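Local coordinates for OmpT protein (Vibrio cholerae serotype O1, PDB 6EHD), which probably forms a non-specific diffusion channel for small solutes across the outer membrane, as a beta-barrel porin, at residues S33-T45 / S49-K61. The protein carries 1 engineered substitution. Numbering follows the deposited sequence.
Sequences SGSSRAGVDANYT and SLALQGKVEFALK
Gln-53 reaches diagonally to Asp-41 on the polar face of this antiparallel hairpin. Its NE2 donates to Asp-41 OD1 at 2.9 Å, nearly straight at 174°, on the syn side but somewhat out of the carboxylate plane. Gln-53 is extended, with CG opposite the backbone N (chi1 175°), which carries the amide across. Gln-53 OE1 accepts from Lys-81 NZ, so both ends are held. Asn-43 lies alongside, and its ND2 adds a weak bond to Asp-41 OD1. A water donates to Asn-43 OD1 and Leu-52 O, joining the strands. Lys-55 runs alongside Asp-41, with Lys-55 CD 4.0 Å from Asp-41 CG.

Farther along, Arg-37 CG packs 3.9 Å from Glu-57 OE1. That oxygen lies well out of the guanidinium plane, beyond salt-bridge range of NH1; no N-H points at it. NE and NH2 both grip Ser-35 O in plane, and NH1 bridges to a bound MES, probably from the crystallisation liquor. Arg-69 (salt bridge) and Tyr-14 (hydrogen bond) hold Glu-57. Opposite it, Gly-39 has no side chain, and a CB would run into Val-56 O; the CA atoms of Gly-39 and Glu-57 are 4.0 Å apart.

On the other, mainly apolar face, Val-40 CG1 meets Val-56 CG1 at 3.5 Å. In a porin barrel this is consistent with the lipid side, and the polar face with the channel lining. Strand 9-24 pairs with 37-45, and strand 67-77 with 50-59.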
# COMPACT_ATOMS: atom_id res chain seq x y z
N SER A 33 14.80 -5.16 -8.75
CA SER A 33 13.42 -5.20 -8.11
C SER A 33 12.58 -3.93 -8.42
O SER A 33 11.39 -3.82 -8.02
CB SER A 33 13.54 -5.37 -6.57
OG SER A 33 14.34 -4.31 -6.01
N GLY A 34 13.20 -2.95 -9.10
CA GLY A 34 12.52 -1.71 -9.44
C GLY A 34 11.27 -1.91 -10.28
O GLY A 34 11.43 -2.25 -11.46
N SER A 35 10.09 -1.55 -9.67
CA SER A 35 8.71 -1.57 -10.22
C SER A 35 8.28 -0.53 -11.35
O SER A 35 7.37 0.26 -11.27
CB SER A 35 7.76 -1.41 -9.12
OG SER A 35 6.49 -1.72 -9.61
N SER A 36 8.81 -0.75 -12.51
CA SER A 36 8.58 0.13 -13.64
C SER A 36 7.15 -0.08 -14.25
O SER A 36 6.65 -1.20 -14.22
CB SER A 36 9.66 -0.16 -14.69
OG SER A 36 10.99 0.10 -14.16
N ARG A 37 6.62 0.95 -14.84
CA ARG A 37 5.25 0.88 -15.43
C ARG A 37 5.01 1.90 -16.50
O ARG A 37 5.71 2.89 -16.57
CB ARG A 37 4.20 1.06 -14.24
CG ARG A 37 3.93 2.47 -13.79
CD ARG A 37 4.88 3.12 -12.79
NE ARG A 37 5.27 2.35 -11.61
CZ ARG A 37 4.68 2.39 -10.41
NH1 ARG A 37 3.68 3.17 -10.15
NH2 ARG A 37 5.17 1.60 -9.48
N ALA A 38 3.94 1.71 -17.33
CA ALA A 38 3.59 2.68 -18.31
C ALA A 38 2.05 2.56 -18.56
O ALA A 38 1.53 1.51 -18.57
CB ALA A 38 4.31 2.39 -19.66
N GLY A 39 1.37 3.66 -18.72
CA GLY A 39 -0.12 3.61 -18.98
C GLY A 39 -0.63 4.77 -19.84
O GLY A 39 0.15 5.65 -20.27
N VAL A 40 -1.97 4.78 -20.04
CA VAL A 40 -2.69 5.88 -20.65
C VAL A 40 -3.93 6.17 -19.82
O VAL A 40 -4.57 5.22 -19.32
CB VAL A 40 -3.03 5.56 -22.11
CG1 VAL A 40 -3.77 4.26 -22.25
CG2 VAL A 40 -3.79 6.68 -22.78
N ASP A 41 -4.15 7.46 -19.59
CA ASP A 41 -5.24 8.04 -18.79
C ASP A 41 -6.02 9.03 -19.68
O ASP A 41 -5.55 10.16 -19.98
CB ASP A 41 -4.68 8.75 -17.56
CG ASP A 41 -5.76 9.16 -16.56
OD1 ASP A 41 -6.94 8.73 -16.66
OD2 ASP A 41 -5.45 9.89 -15.61
N ALA A 42 -7.23 8.62 -20.10
CA ALA A 42 -8.10 9.45 -20.94
C ALA A 42 -9.31 10.01 -20.13
O ALA A 42 -9.93 9.27 -19.37
CB ALA A 42 -8.59 8.59 -22.11
N ASN A 43 -9.53 11.32 -20.22
CA ASN A 43 -10.60 12.03 -19.48
C ASN A 43 -11.43 12.86 -20.46
O ASN A 43 -10.90 13.44 -21.42
CB ASN A 43 -10.07 12.89 -18.31
CG ASN A 43 -9.48 12.01 -17.18
OD1 ASN A 43 -10.22 11.55 -16.29
ND2 ASN A 43 -8.17 11.65 -17.30
N TYR A 44 -12.74 12.88 -20.23
CA TYR A 44 -13.61 13.70 -21.06
C TYR A 44 -14.72 14.29 -20.20
O TYR A 44 -15.44 13.56 -19.54
CB TYR A 44 -14.15 12.82 -22.22
CG TYR A 44 -14.97 13.65 -23.19
CD1 TYR A 44 -14.35 14.33 -24.25
CD2 TYR A 44 -16.35 13.80 -23.04
CE1 TYR A 44 -15.10 15.12 -25.14
CE2 TYR A 44 -17.11 14.60 -23.92
CZ TYR A 44 -16.50 15.25 -24.97
OH TYR A 44 -17.25 16.02 -25.85
N THR A 45 -14.86 15.61 -20.23
CA THR A 45 -15.89 16.34 -19.52
C THR A 45 -17.11 16.51 -20.43
O THR A 45 -17.02 17.10 -21.51
CB THR A 45 -15.33 17.74 -19.09
OG1 THR A 45 -14.26 17.54 -18.19
CG2 THR A 45 -16.35 18.58 -18.35
N SER A 49 -21.65 18.84 -14.62
CA SER A 49 -22.16 17.80 -13.76
C SER A 49 -21.70 16.34 -14.09
O SER A 49 -22.17 15.39 -13.46
CB SER A 49 -23.70 17.87 -13.80
OG SER A 49 -24.14 19.03 -13.11
N LEU A 50 -20.84 16.13 -15.08
CA LEU A 50 -20.57 14.73 -15.49
C LEU A 50 -19.27 14.65 -16.29
O LEU A 50 -19.10 15.36 -17.34
CB LEU A 50 -21.71 14.20 -16.37
CG LEU A 50 -21.51 12.80 -16.98
CD1 LEU A 50 -21.45 11.69 -15.98
CD2 LEU A 50 -22.61 12.43 -17.98
N ALA A 51 -18.41 13.71 -15.89
CA ALA A 51 -17.17 13.41 -16.64
C ALA A 51 -16.87 11.90 -16.67
O ALA A 51 -17.31 11.17 -15.80
CB ALA A 51 -16.00 14.23 -16.06
N LEU A 52 -16.17 11.43 -17.69
CA LEU A 52 -15.85 10.03 -17.90
C LEU A 52 -14.28 9.85 -17.95
O LEU A 52 -13.56 10.77 -18.37
CB LEU A 52 -16.36 9.56 -19.28
CG LEU A 52 -17.87 9.76 -19.51
CD1 LEU A 52 -18.26 9.49 -20.97
CD2 LEU A 52 -18.64 8.85 -18.59
N GLN A 53 -13.83 8.70 -17.54
CA GLN A 53 -12.42 8.32 -17.49
C GLN A 53 -12.25 6.91 -17.95
O GLN A 53 -13.00 5.99 -17.60
CB GLN A 53 -11.84 8.49 -16.04
CG GLN A 53 -10.38 8.01 -15.91
CD GLN A 53 -9.87 7.92 -14.44
OE1 GLN A 53 -10.67 7.69 -13.49
NE2 GLN A 53 -8.53 8.12 -14.26
N GLY A 54 -11.21 6.69 -18.76
CA GLY A 54 -10.79 5.33 -19.10
C GLY A 54 -9.22 5.26 -18.89
O GLY A 54 -8.53 6.02 -19.46
N LYS A 55 -8.75 4.34 -18.07
CA LYS A 55 -7.27 4.25 -17.71
C LYS A 55 -6.80 2.82 -17.79
O LYS A 55 -7.47 1.90 -17.28
CB LYS A 55 -7.08 4.87 -16.30
CG LYS A 55 -5.63 4.92 -15.81
CD LYS A 55 -5.53 5.74 -14.48
CE LYS A 55 -4.12 5.69 -13.88
NZ LYS A 55 -4.03 6.59 -12.71
N VAL A 56 -5.58 2.56 -18.31
CA VAL A 56 -5.04 1.27 -18.26
C VAL A 56 -3.50 1.44 -18.01
O VAL A 56 -2.93 2.38 -18.49
CB VAL A 56 -5.33 0.49 -19.58
CG1 VAL A 56 -4.77 1.21 -20.76
CG2 VAL A 56 -4.85 -0.94 -19.48
N GLU A 57 -2.96 0.58 -17.17
CA GLU A 57 -1.54 0.63 -16.75
C GLU A 57 -0.97 -0.72 -16.86
O GLU A 57 -1.54 -1.71 -16.33
CB GLU A 57 -1.47 1.10 -15.28
CG GLU A 57 0.02 1.40 -14.79
CD GLU A 57 0.07 2.05 -13.36
OE1 GLU A 57 0.48 1.36 -12.42
OE2 GLU A 57 -0.32 3.25 -13.27
N PHE A 58 0.22 -0.82 -17.48
CA PHE A 58 0.91 -2.09 -17.66
C PHE A 58 2.31 -2.10 -16.91
O PHE A 58 2.92 -1.05 -16.70
CB PHE A 58 1.27 -2.25 -19.14
CG PHE A 58 0.08 -2.24 -20.08
CD1 PHE A 58 -0.60 -3.43 -20.38
CD2 PHE A 58 -0.33 -1.05 -20.68
CE1 PHE A 58 -1.69 -3.43 -21.26
CE2 PHE A 58 -1.45 -1.05 -21.58
CZ PHE A 58 -2.11 -2.25 -21.83
N ALA A 59 2.75 -3.26 -16.50
CA ALA A 59 4.06 -3.42 -15.88
C ALA A 59 5.01 -3.60 -16.99
O ALA A 59 4.68 -4.21 -18.03
CB ALA A 59 4.14 -4.61 -15.03
N LEU A 60 6.23 -3.13 -16.72
CA LEU A 60 7.28 -3.14 -17.71
C LEU A 60 8.30 -4.18 -17.26
O LEU A 60 9.24 -3.86 -16.49
CB LEU A 60 7.86 -1.73 -17.93
CG LEU A 60 7.05 -0.74 -18.74
CD1 LEU A 60 7.90 0.48 -19.04
CD2 LEU A 60 6.61 -1.37 -20.06
N LYS A 61 8.06 -5.42 -17.71
CA LYS A 61 8.91 -6.57 -17.44
C LYS A 61 9.67 -6.98 -18.71
O LYS A 61 10.89 -6.84 -18.78
CB LYS A 61 8.07 -7.74 -16.95
CG LYS A 61 7.01 -7.41 -15.92
CD LYS A 61 6.40 -8.70 -15.35
CE LYS A 61 7.30 -9.42 -14.34
NZ LYS A 61 8.27 -10.40 -14.93
O HOH W 1 -12.78 12.46 -16.14